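Local coordinates for protein branched-chain amino acid aminotransferase (PDB 5CE8) that probably transfers the amino group of leucine, isoleucine or valine to 2-oxoglutarate, using pyridoxal 5'-phosphate as cofactor, at residues Y49-D62 with V292-V306. Sequence-based numbering, arbitrary orientation.
Sequences YWNGENLYVFRLRD and VLGKEEKYLPWLTPV
The guanidinium of Arg-59 lies flat on the indole of Trp-302: the planes are 11° apart, and NH1 comes within 3.3 Å of Trp-302 CZ2. The bend of the Arg-59 chain at chi3 (66°) lays it along the ring, with CD over the five-membered ring in a CH-pi contact. Asp-62 fixes the rotation of the guanidinium, since OD2 sits in the guanidinium plane and takes both NE (2.8 Å) and NH2 of Arg-59 side-on. Glu-226 also pairs with NH2, and Thr-227 bonds NH1, so the stack is tied to helix 223-235.

Phe-58 is sandwiched, with Arg-59 CG over one face and Val-292 CG1 over the other, 12° off the ring normal; Leu-303 CD1 meets its edge. Val-292, at the end of helix 279-292, straddles two rings: its CG2 stands 3.8 Å from the centroid of the Tyr-49 ring, over the face. The Tyr-49 hydroxyl bonds Glu-263.

Strand 303-305 forms the last strand of an antiparallel sheet, alongside strand 55-58. Val-57 and Thr-304 form the hydrogen-bonded pair, with Val-57 N to Thr-304 O and Thr-304 N to Val-57 O both 2.9 Å. Val-306 N to Leu-55 O and Arg-59 N to Trp-302 O (2.8 Å) extend this ladder at its two ends. At the hairpin turn, Asn-51 ND2 reaches Leu-293 O (3.3 Å) from above the carbonyl plane, while its OD1 closes an Asx turn.

Three waters bridge the segments: one links Leu-60 N, Trp-302 O and Thr-304 OG1; two join Val-292 O to Tyr-49 O and Tyr-56 O, respectively. Backbone bonds set the strand register, while aromatic and aliphatic contacts cover its side chains. Asp-62 and Glu-226 probably balance the charge of Arg-59, one face indole-covered, beside cofactor-binding Ile-223 and His-63.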
ATOM      1  N   TYR A  49       1.804 -40.613  15.469  1.00 27.80           N
ATOM      2  CA  TYR A  49       2.899 -40.912  16.344  1.00 27.81           C
ATOM      3  C   TYR A  49       2.740 -42.300  17.079  1.00 28.04           C
ATOM      4  O   TYR A  49       1.693 -42.643  17.616  1.00 25.60           O
ATOM      5  CB  TYR A  49       2.953 -39.875  17.414  1.00 26.48           C
ATOM      6  CG  TYR A  49       3.299 -38.467  17.011  1.00 24.15           C
ATOM      7  CD1 TYR A  49       4.615 -38.026  17.086  1.00 25.87           C
ATOM      8  CD2 TYR A  49       2.320 -37.549  16.701  1.00 24.78           C
ATOM      9  CE1 TYR A  49       4.971 -36.718  16.811  1.00 28.65           C
ATOM     10  CE2 TYR A  49       2.670 -36.205  16.445  1.00 25.19           C
ATOM     11  CZ  TYR A  49       3.981 -35.812  16.497  1.00 27.83           C
ATOM     12  OH  TYR A  49       4.339 -34.506  16.272  1.00 29.93           O
ATOM     13  N   TRP A  50       3.839 -43.017  17.115  1.00 28.62           N
ATOM     14  CA  TRP A  50       3.979 -44.314  17.737  1.00 30.66           C
ATOM     15  C   TRP A  50       4.421 -44.033  19.150  1.00 29.76           C
ATOM     16  O   TRP A  50       5.436 -43.435  19.334  1.00 35.05           O
ATOM     17  CB  TRP A  50       5.132 -45.069  17.080  1.00 30.03           C
ATOM     18  CG  TRP A  50       5.289 -46.479  17.571  1.00 32.68           C
ATOM     19  CD1 TRP A  50       6.419 -47.045  18.147  1.00 35.80           C
ATOM     20  CD2 TRP A  50       4.317 -47.506  17.508  1.00 31.08           C
ATOM     21  NE1 TRP A  50       6.182 -48.375  18.438  1.00 35.69           N
ATOM     22  CE2 TRP A  50       4.898 -48.680  18.053  1.00 37.87           C
ATOM     23  CE3 TRP A  50       3.024 -47.568  17.025  1.00 34.65           C
ATOM     24  CZ2 TRP A  50       4.211 -49.872  18.147  1.00 34.47           C
ATOM     25  CZ3 TRP A  50       2.324 -48.779  17.101  1.00 34.85           C
ATOM     26  CH2 TRP A  50       2.934 -49.924  17.655  1.00 36.53           C
ATOM     27  N   ASN A  51       3.685 -44.504  20.127  1.00 31.73           N
ATOM     28  CA  ASN A  51       4.078 -44.324  21.506  1.00 35.58           C
ATOM     29  C   ASN A  51       4.640 -45.625  22.099  1.00 39.46           C
ATOM     30  O   ASN A  51       4.873 -45.675  23.268  1.00 38.28           O
ATOM     31  CB  ASN A  51       2.885 -43.849  22.321  1.00 32.34           C
ATOM     32  CG  ASN A  51       1.784 -44.861  22.382  1.00 32.63           C
ATOM     33  OD1 ASN A  51       1.949 -46.013  22.001  1.00 43.55           O
ATOM     34  ND2 ASN A  51       0.669 -44.452  22.850  1.00 34.10           N
ATOM     35  N   GLY A  52       4.807 -46.680  21.308  1.00 39.51           N
ATOM     36  CA  GLY A  52       5.183 -47.960  21.858  1.00 39.49           C
ATOM     37  C   GLY A  52       4.029 -48.939  21.972  1.00 34.31           C
ATOM     38  O   GLY A  52       4.252 -50.120  21.813  1.00 43.73           O
ATOM     39  N   GLU A  53       2.805 -48.470  22.220  1.00 40.13           N
ATOM     40  CA  GLU A  53       1.563 -49.314  22.292  1.00 36.51           C
ATOM     41  C   GLU A  53       0.716 -49.248  21.058  1.00 45.05           C
ATOM     42  O   GLU A  53      -0.068 -50.163  20.775  1.00 38.99           O
ATOM     43  CB  GLU A  53       0.609 -48.841  23.410  1.00 31.38           C
ATOM     44  N   ASN A  54       0.732 -48.097  20.398  1.00 42.40           N
ATOM     45  CA  ASN A  54      -0.210 -47.873  19.311  1.00 40.02           C
ATOM     46  C   ASN A  54       0.270 -46.671  18.509  1.00 33.72           C
ATOM     47  O   ASN A  54       1.166 -45.956  18.927  1.00 27.62           O
ATOM     48  CB  ASN A  54      -1.649 -47.677  19.834  1.00 38.06           C
ATOM     49  CG  ASN A  54      -2.741 -48.062  18.823  1.00 35.78           C
ATOM     50  OD1 ASN A  54      -2.567 -48.011  17.606  1.00 33.92           O
ATOM     51  ND2 ASN A  54      -3.894 -48.394  19.343  1.00 39.26           N
ATOM     52  N   LEU A  55      -0.307 -46.528  17.325  1.00 33.75           N
ATOM     53  CA  LEU A  55      -0.001 -45.405  16.420  1.00 28.62           C
ATOM     54  C   LEU A  55      -1.224 -44.544  16.437  1.00 26.29           C
ATOM     55  O   LEU A  55      -2.290 -45.046  16.059  1.00 23.63           O
ATOM     56  CB  LEU A  55       0.259 -45.930  15.007  1.00 30.25           C
ATOM     57  CG  LEU A  55       0.696 -44.880  13.955  1.00 30.01           C
ATOM     58  CD1 LEU A  55       1.852 -44.012  14.453  1.00 29.99           C
ATOM     59  CD2 LEU A  55       1.103 -45.539  12.658  1.00 28.94           C
ATOM     60  N   TYR A  56      -1.074 -43.300  16.930  1.00 24.53           N
ATOM     61  CA  TYR A  56      -2.190 -42.286  17.042  1.00 26.29           C
ATOM     62  C   TYR A  56      -2.027 -41.167  16.004  1.00 24.35           C
ATOM     63  O   TYR A  56      -0.980 -40.494  15.900  1.00 22.83           O
ATOM     64  CB  TYR A  56      -2.311 -41.700  18.470  1.00 30.26           C
ATOM     65  CG  TYR A  56      -2.705 -42.815  19.466  1.00 29.60           C
ATOM     66  CD1 TYR A  56      -3.983 -43.276  19.523  1.00 30.63           C
ATOM     67  CD2 TYR A  56      -1.750 -43.434  20.269  1.00 35.85           C
ATOM     68  CE1 TYR A  56      -4.361 -44.293  20.386  1.00 33.31           C
ATOM     69  CE2 TYR A  56      -2.105 -44.470  21.148  1.00 36.92           C
ATOM     70  CZ  TYR A  56      -3.420 -44.926  21.156  1.00 36.62           C
ATOM     71  OH  TYR A  56      -3.820 -45.948  21.974  1.00 33.46           O
ATOM     72  N   VAL A  57      -3.074 -41.007  15.204  1.00 24.48           N
ATOM     73  CA  VAL A  57      -3.118 -39.928  14.241  1.00 22.71           C
ATOM     74  C   VAL A  57      -3.639 -38.664  14.967  1.00 22.24           C
ATOM     75  O   VAL A  57      -4.616 -38.743  15.704  1.00 22.86           O
ATOM     76  CB  VAL A  57      -4.051 -40.200  13.080  1.00 21.09           C
ATOM     77  CG1 VAL A  57      -3.779 -39.177  11.993  1.00 21.39           C
ATOM     78  CG2 VAL A  57      -3.979 -41.613  12.461  1.00 22.19           C
ATOM     79  N   PHE A  58      -2.909 -37.565  14.848  1.00 22.13           N
ATOM     80  CA  PHE A  58      -3.156 -36.407  15.699  1.00 19.95           C
ATOM     81  C   PHE A  58      -4.049 -35.503  14.968  1.00 20.39           C
ATOM     82  O   PHE A  58      -3.693 -35.066  13.830  1.00 24.60           O
ATOM     83  CB  PHE A  58      -1.921 -35.662  16.056  1.00 22.26           C
ATOM     84  CG  PHE A  58      -2.190 -34.552  17.039  1.00 19.76           C
ATOM     85  CD1 PHE A  58      -2.636 -34.845  18.370  1.00 18.45           C
ATOM     86  CD2 PHE A  58      -2.044 -33.254  16.671  1.00 19.29           C
ATOM     87  CE1 PHE A  58      -2.967 -33.829  19.241  1.00 18.29           C
ATOM     88  CE2 PHE A  58      -2.261 -32.234  17.556  1.00 18.12           C
ATOM     89  CZ  PHE A  58      -2.695 -32.506  18.866  1.00 18.75           C
ATOM     90  N   ARG A  59      -5.193 -35.218  15.588  1.00 23.26           N
ATOM     91  CA  ARG A  59      -6.311 -34.352  15.118  1.00 24.26           C
ATOM     92  C   ARG A  59      -6.752 -34.590  13.691  1.00 28.10           C
ATOM     93  O   ARG A  59      -6.913 -33.649  12.844  1.00 23.30           O
ATOM     94  CB  ARG A  59      -6.130 -32.876  15.440  1.00 24.64           C
ATOM     95  CG  ARG A  59      -5.850 -32.658  16.899  1.00 21.63           C
ATOM     96  CD  ARG A  59      -5.594 -31.163  17.243  1.00 22.76           C
ATOM     97  NE  ARG A  59      -6.799 -30.392  17.030  1.00 20.42           N
ATOM     98  CZ  ARG A  59      -7.062 -29.207  17.599  1.00 23.53           C
ATOM     99  NH1 ARG A  59      -6.218 -28.578  18.397  1.00 23.46           N
ATOM    100  NH2 ARG A  59      -8.224 -28.666  17.437  1.00 18.19           N
ATOM    101  N   LEU A  60      -7.016 -35.875  13.430  1.00 24.87           N
ATOM    102  CA  LEU A  60      -7.368 -36.270  12.040  1.00 21.62           C
ATOM    103  C   LEU A  60      -8.530 -35.575  11.441  1.00 24.80           C
ATOM    104  O   LEU A  60      -8.446 -34.989  10.353  1.00 22.82           O
ATOM    105  CB  LEU A  60      -7.631 -37.750  12.029  1.00 22.87           C
ATOM    106  CG  LEU A  60      -7.949 -38.483  10.736  1.00 24.43           C
ATOM    107  CD1 LEU A  60      -6.956 -38.069   9.651  1.00 23.37           C
ATOM    108  CD2 LEU A  60      -8.013 -39.994  11.019  1.00 20.48           C
ATOM    109  N   ARG A  61      -9.641 -35.623  12.159  1.00 24.56           N
ATOM    110  CA  ARG A  61     -10.866 -34.983  11.721  1.00 26.68           C
ATOM    111  C   ARG A  61     -10.739 -33.485  11.606  1.00 22.69           C
ATOM    112  O   ARG A  61     -11.340 -32.892  10.733  1.00 19.39           O
ATOM    113  CB  ARG A  61     -12.035 -35.351  12.659  1.00 31.67           C
ATOM    114  CG  ARG A  61     -13.443 -34.929  12.209  1.00 41.41           C
ATOM    115  CD  ARG A  61     -13.915 -35.692  10.959  1.00 50.79           C
ATOM    116  NE  ARG A  61     -13.988 -37.143  11.204  1.00 64.67           N
ATOM    117  CZ  ARG A  61     -15.102 -37.825  11.506  1.00 65.20           C
ATOM    118  NH1 ARG A  61     -16.294 -37.214  11.567  1.00 57.25           N
ATOM    119  NH2 ARG A  61     -15.027 -39.142  11.725  1.00 61.19           N
ATOM    120  N   ASP A  62      -9.980 -32.834  12.475  1.00 23.51           N
ATOM    121  CA  ASP A  62      -9.816 -31.404  12.316  1.00 22.16           C
ATOM    122  C   ASP A  62      -9.070 -31.129  10.955  1.00 22.88           C
ATOM    123  O   ASP A  62      -9.364 -30.151  10.296  1.00 24.88           O
ATOM    124  CB  ASP A  62      -9.042 -30.813  13.479  1.00 22.27           C
ATOM    125  CG  ASP A  62      -9.838 -30.784  14.790  1.00 21.63           C
ATOM    126  OD1 ASP A  62     -11.027 -30.504  14.826  1.00 23.81           O
ATOM    127  OD2 ASP A  62      -9.244 -30.941  15.819  1.00 23.20           O
ATOM    128  N   VAL A 292       0.627 -35.639  22.208  1.00 24.60           N
ATOM    129  CA  VAL A 292       0.604 -36.462  21.004  1.00 24.63           C
ATOM    130  C   VAL A 292       0.947 -37.986  21.309  1.00 24.78           C
ATOM    131  O   VAL A 292       0.586 -38.915  20.527  1.00 23.45           O
ATOM    132  CB  VAL A 292       1.474 -35.825  19.907  1.00 21.73           C
ATOM    133  CG1 VAL A 292       0.949 -34.386  19.585  1.00 20.05           C
ATOM    134  CG2 VAL A 292       2.944 -35.852  20.219  1.00 19.34           C
ATOM    135  N   LEU A 293       1.629 -38.247  22.428  1.00 24.32           N
ATOM    136  CA  LEU A 293       1.897 -39.620  22.845  1.00 29.34           C
ATOM    137  C   LEU A 293       0.794 -40.276  23.661  1.00 29.46           C
ATOM    138  O   LEU A 293       0.934 -41.416  24.042  1.00 32.62           O
ATOM    139  CB  LEU A 293       3.210 -39.696  23.599  1.00 33.03           C
ATOM    140  CG  LEU A 293       4.374 -39.236  22.743  1.00 36.28           C
ATOM    141  CD1 LEU A 293       5.606 -39.147  23.654  1.00 39.33           C
ATOM    142  CD2 LEU A 293       4.646 -40.141  21.509  1.00 36.18           C
ATOM    143  N   GLY A 294      -0.323 -39.581  23.877  1.00 36.78           N
ATOM    144  CA  GLY A 294      -1.426 -40.095  24.670  1.00 34.31           C
ATOM    145  C   GLY A 294      -1.265 -40.002  26.199  1.00 34.90           C
ATOM    146  O   GLY A 294      -2.015 -40.655  26.915  1.00 36.85           O
ATOM    147  N   LYS A 295      -0.314 -39.217  26.692  1.00 28.82           N
ATOM    148  CA  LYS A 295      -0.080 -39.050  28.131  1.00 27.11           C
ATOM    149  C   LYS A 295      -0.899 -37.873  28.787  1.00 32.57           C
ATOM    150  O   LYS A 295      -0.743 -37.597  29.977  1.00 30.42           O
ATOM    151  CB  LYS A 295       1.394 -38.807  28.348  1.00 26.69           C
ATOM    152  CG  LYS A 295       2.305 -39.783  27.601  1.00 30.83           C
ATOM    153  CD  LYS A 295       3.745 -39.638  28.061  1.00 33.21           C
ATOM    154  CE  LYS A 295       4.536 -40.880  27.689  1.00 39.32           C
ATOM    155  NZ  LYS A 295       5.956 -40.541  27.362  1.00 47.53           N
ATOM    156  N   GLU A 296      -1.796 -37.229  28.035  1.00 36.92           N
ATOM    157  CA  GLU A 296      -2.704 -36.173  28.583  1.00 33.69           C
ATOM    158  C   GLU A 296      -4.131 -36.595  28.351  1.00 27.97           C
ATOM    159  O   GLU A 296      -4.633 -36.551  27.225  1.00 25.91           O
ATOM    160  CB  GLU A 296      -2.394 -34.789  27.997  1.00 38.20           C
ATOM    161  CG  GLU A 296      -1.038 -34.205  28.447  1.00 39.85           C
ATOM    162  CD  GLU A 296      -0.961 -33.821  29.937  1.00 43.57           C
ATOM    163  OE1 GLU A 296      -2.024 -33.782  30.597  1.00 45.25           O
ATOM    164  OE2 GLU A 296       0.149 -33.584  30.477  1.00 46.97           O
ATOM    165  N   GLU A 297      -4.801 -37.047  29.432  1.00 22.53           N
ATOM    166  CA  GLU A 297      -6.085 -37.735  29.293  1.00 27.44           C
ATOM    167  C   GLU A 297      -7.133 -36.831  28.752  1.00 23.77           C
ATOM    168  O   GLU A 297      -7.968 -37.305  28.015  1.00 24.39           O
ATOM    169  CB  GLU A 297      -6.637 -38.385  30.615  1.00 30.41           C
ATOM    170  CG  GLU A 297      -8.166 -38.792  30.492  1.00 29.61           C
ATOM    171  CD  GLU A 297      -8.680 -39.732  31.623  1.00 34.83           C
ATOM    172  OE1 GLU A 297      -7.843 -40.020  32.483  1.00 32.50           O
ATOM    173  OE2 GLU A 297      -9.852 -40.245  31.557  1.00 37.32           O
ATOM    174  N   LYS A 298      -7.059 -35.528  29.045  1.00 25.00           N
ATOM    175  CA  LYS A 298      -8.092 -34.576  28.534  1.00 27.37           C
ATOM    176  C   LYS A 298      -8.029 -34.551  26.997  1.00 28.36           C
ATOM    177  O   LYS A 298      -9.015 -34.169  26.351  1.00 21.66           O
ATOM    178  CB  LYS A 298      -7.866 -33.107  29.000  1.00 26.40           C
ATOM    179  N   TYR A 299      -6.872 -34.872  26.414  1.00 28.75           N
ATOM    180  CA  TYR A 299      -6.717 -34.716  24.933  1.00 30.61           C
ATOM    181  C   TYR A 299      -6.845 -35.951  24.141  1.00 32.15           C
ATOM    182  O   TYR A 299      -6.539 -35.954  22.926  1.00 33.41           O
ATOM    183  CB  TYR A 299      -5.406 -34.007  24.601  1.00 30.78           C
ATOM    184  CG  TYR A 299      -5.550 -32.596  25.066  1.00 33.13           C
ATOM    185  CD1 TYR A 299      -6.568 -31.799  24.539  1.00 30.37           C
ATOM    186  CD2 TYR A 299      -4.761 -32.081  26.080  1.00 32.37           C
ATOM    187  CE1 TYR A 299      -6.753 -30.473  24.945  1.00 31.20           C
ATOM    188  CE2 TYR A 299      -4.973 -30.745  26.520  1.00 37.29           C
ATOM    189  CZ  TYR A 299      -5.969 -29.950  25.933  1.00 35.76           C
ATOM    190  OH  TYR A 299      -6.213 -28.610  26.346  1.00 37.03           O
ATOM    191  N   LEU A 300      -7.316 -36.999  24.804  1.00 32.52           N
ATOM    192  CA  LEU A 300      -7.352 -38.306  24.192  1.00 30.53           C
ATOM    193  C   LEU A 300      -8.315 -38.267  23.008  1.00 30.53           C
ATOM    194  O   LEU A 300      -8.067 -38.963  21.979  1.00 24.34           O
ATOM    195  CB  LEU A 300      -7.571 -39.431  25.224  1.00 30.66           C
ATOM    196  CG  LEU A 300      -6.258 -39.898  25.949  1.00 28.33           C
ATOM    197  CD1 LEU A 300      -6.525 -41.009  26.996  1.00 30.45           C
ATOM    198  CD2 LEU A 300      -5.180 -40.394  25.063  1.00 29.19           C
ATOM    199  N   PRO A 301      -9.347 -37.386  23.080  1.00 27.30           N
ATOM    200  CA  PRO A 301     -10.148 -37.225  21.879  1.00 27.94           C
ATOM    201  C   PRO A 301      -9.494 -36.731  20.601  1.00 25.68           C
ATOM    202  O   PRO A 301     -10.063 -36.909  19.563  1.00 22.68           O
ATOM    203  CB  PRO A 301     -11.227 -36.237  22.328  1.00 27.72           C
ATOM    204  CG  PRO A 301     -11.413 -36.591  23.777  1.00 28.64           C
ATOM    205  CD  PRO A 301     -10.101 -37.021  24.309  1.00 27.68           C
ATOM    206  N   TRP A 302      -8.311 -36.145  20.671  1.00 25.13           N
ATOM    207  CA  TRP A 302      -7.568 -35.720  19.488  1.00 24.66           C
ATOM    208  C   TRP A 302      -6.739 -36.828  18.852  1.00 24.84           C
ATOM    209  O   TRP A 302      -6.139 -36.612  17.774  1.00 26.38           O
ATOM    210  CB  TRP A 302      -6.546 -34.618  19.854  1.00 22.45           C
ATOM    211  CG  TRP A 302      -7.185 -33.324  20.087  1.00 21.72           C
ATOM    212  CD1 TRP A 302      -8.440 -32.904  19.673  1.00 27.11           C
ATOM    213  CD2 TRP A 302      -6.583 -32.208  20.687  1.00 23.41           C
ATOM    214  NE1 TRP A 302      -8.653 -31.596  20.103  1.00 25.40           N
ATOM    215  CE2 TRP A 302      -7.519 -31.150  20.702  1.00 22.07           C
ATOM    216  CE3 TRP A 302      -5.352 -31.990  21.235  1.00 23.96           C
ATOM    217  CZ2 TRP A 302      -7.221 -29.891  21.249  1.00 23.42           C
ATOM    218  CZ3 TRP A 302      -5.067 -30.732  21.822  1.00 22.95           C
ATOM    219  CH2 TRP A 302      -5.987 -29.722  21.819  1.00 22.95           C
ATOM    220  N   LEU A 303      -6.696 -37.986  19.493  1.00 24.66           N
ATOM    221  CA  LEU A 303      -5.830 -39.048  19.075  1.00 21.04           C
ATOM    222  C   LEU A 303      -6.591 -40.206  18.486  1.00 26.45           C
ATOM    223  O   LEU A 303      -7.368 -40.810  19.189  1.00 26.15           O
ATOM    224  CB  LEU A 303      -5.091 -39.532  20.294  1.00 20.91           C
ATOM    225  CG  LEU A 303      -3.705 -38.897  20.422  1.00 20.18           C
ATOM    226  CD1 LEU A 303      -3.831 -37.412  20.755  1.00 17.51           C
ATOM    227  CD2 LEU A 303      -2.942 -39.647  21.485  1.00 21.66           C
ATOM    228  N   THR A 304      -6.352 -40.541  17.200  1.00 25.12           N
ATOM    229  CA  THR A 304      -7.124 -41.551  16.493  1.00 26.97           C
ATOM    230  C   THR A 304      -6.319 -42.805  16.434  1.00 26.35           C
ATOM    231  O   THR A 304      -5.271 -42.779  15.786  1.00 35.93           O
ATOM    232  CB  THR A 304      -7.459 -41.155  15.046  1.00 23.54           C
ATOM    233  OG1 THR A 304      -8.357 -40.053  15.087  1.00 23.92           O
ATOM    234  CG2 THR A 304      -8.166 -42.327  14.333  1.00 22.62           C
ATOM    235  N   PRO A 305      -6.774 -43.902  17.107  1.00 25.81           N
ATOM    236  CA  PRO A 305      -5.932 -45.093  17.082  1.00 28.24           C
ATOM    237  C   PRO A 305      -6.030 -45.761  15.736  1.00 31.35           C
ATOM    238  O   PRO A 305      -7.135 -45.865  15.177  1.00 23.89           O
ATOM    239  CB  PRO A 305      -6.547 -46.019  18.158  1.00 29.36           C
ATOM    240  CG  PRO A 305      -7.903 -45.538  18.396  1.00 28.11           C
ATOM    241  CD  PRO A 305      -7.892 -44.057  18.070  1.00 28.02           C
ATOM    242  N   VAL A 306      -4.894 -46.232  15.256  1.00 25.80           N
ATOM    243  CA  VAL A 306      -4.814 -46.947  13.983  1.00 35.52           C
ATOM    244  C   VAL A 306      -5.108 -48.485  14.132  1.00 38.17           C
ATOM    245  O   VAL A 306      -5.653 -49.153  13.204  1.00 36.68           O
ATOM    246  CB  VAL A 306      -3.361 -46.738  13.443  1.00 33.34           C
ATOM    247  CG1 VAL A 306      -2.914 -47.767  12.422  1.00 33.54           C
ATOM    248  CG2 VAL A 306      -3.283 -45.353  12.845  1.00 37.64           C
TER
HETATM  249  O   HOH W   1       1.013 -41.465  20.152  1.00 33.48           O
HETATM  250  O   HOH W   2      -0.964 -38.480  17.948  1.00 21.54           O
HETATM  251  O   HOH W   3      -7.433 -37.525  15.468  1.00 28.98           O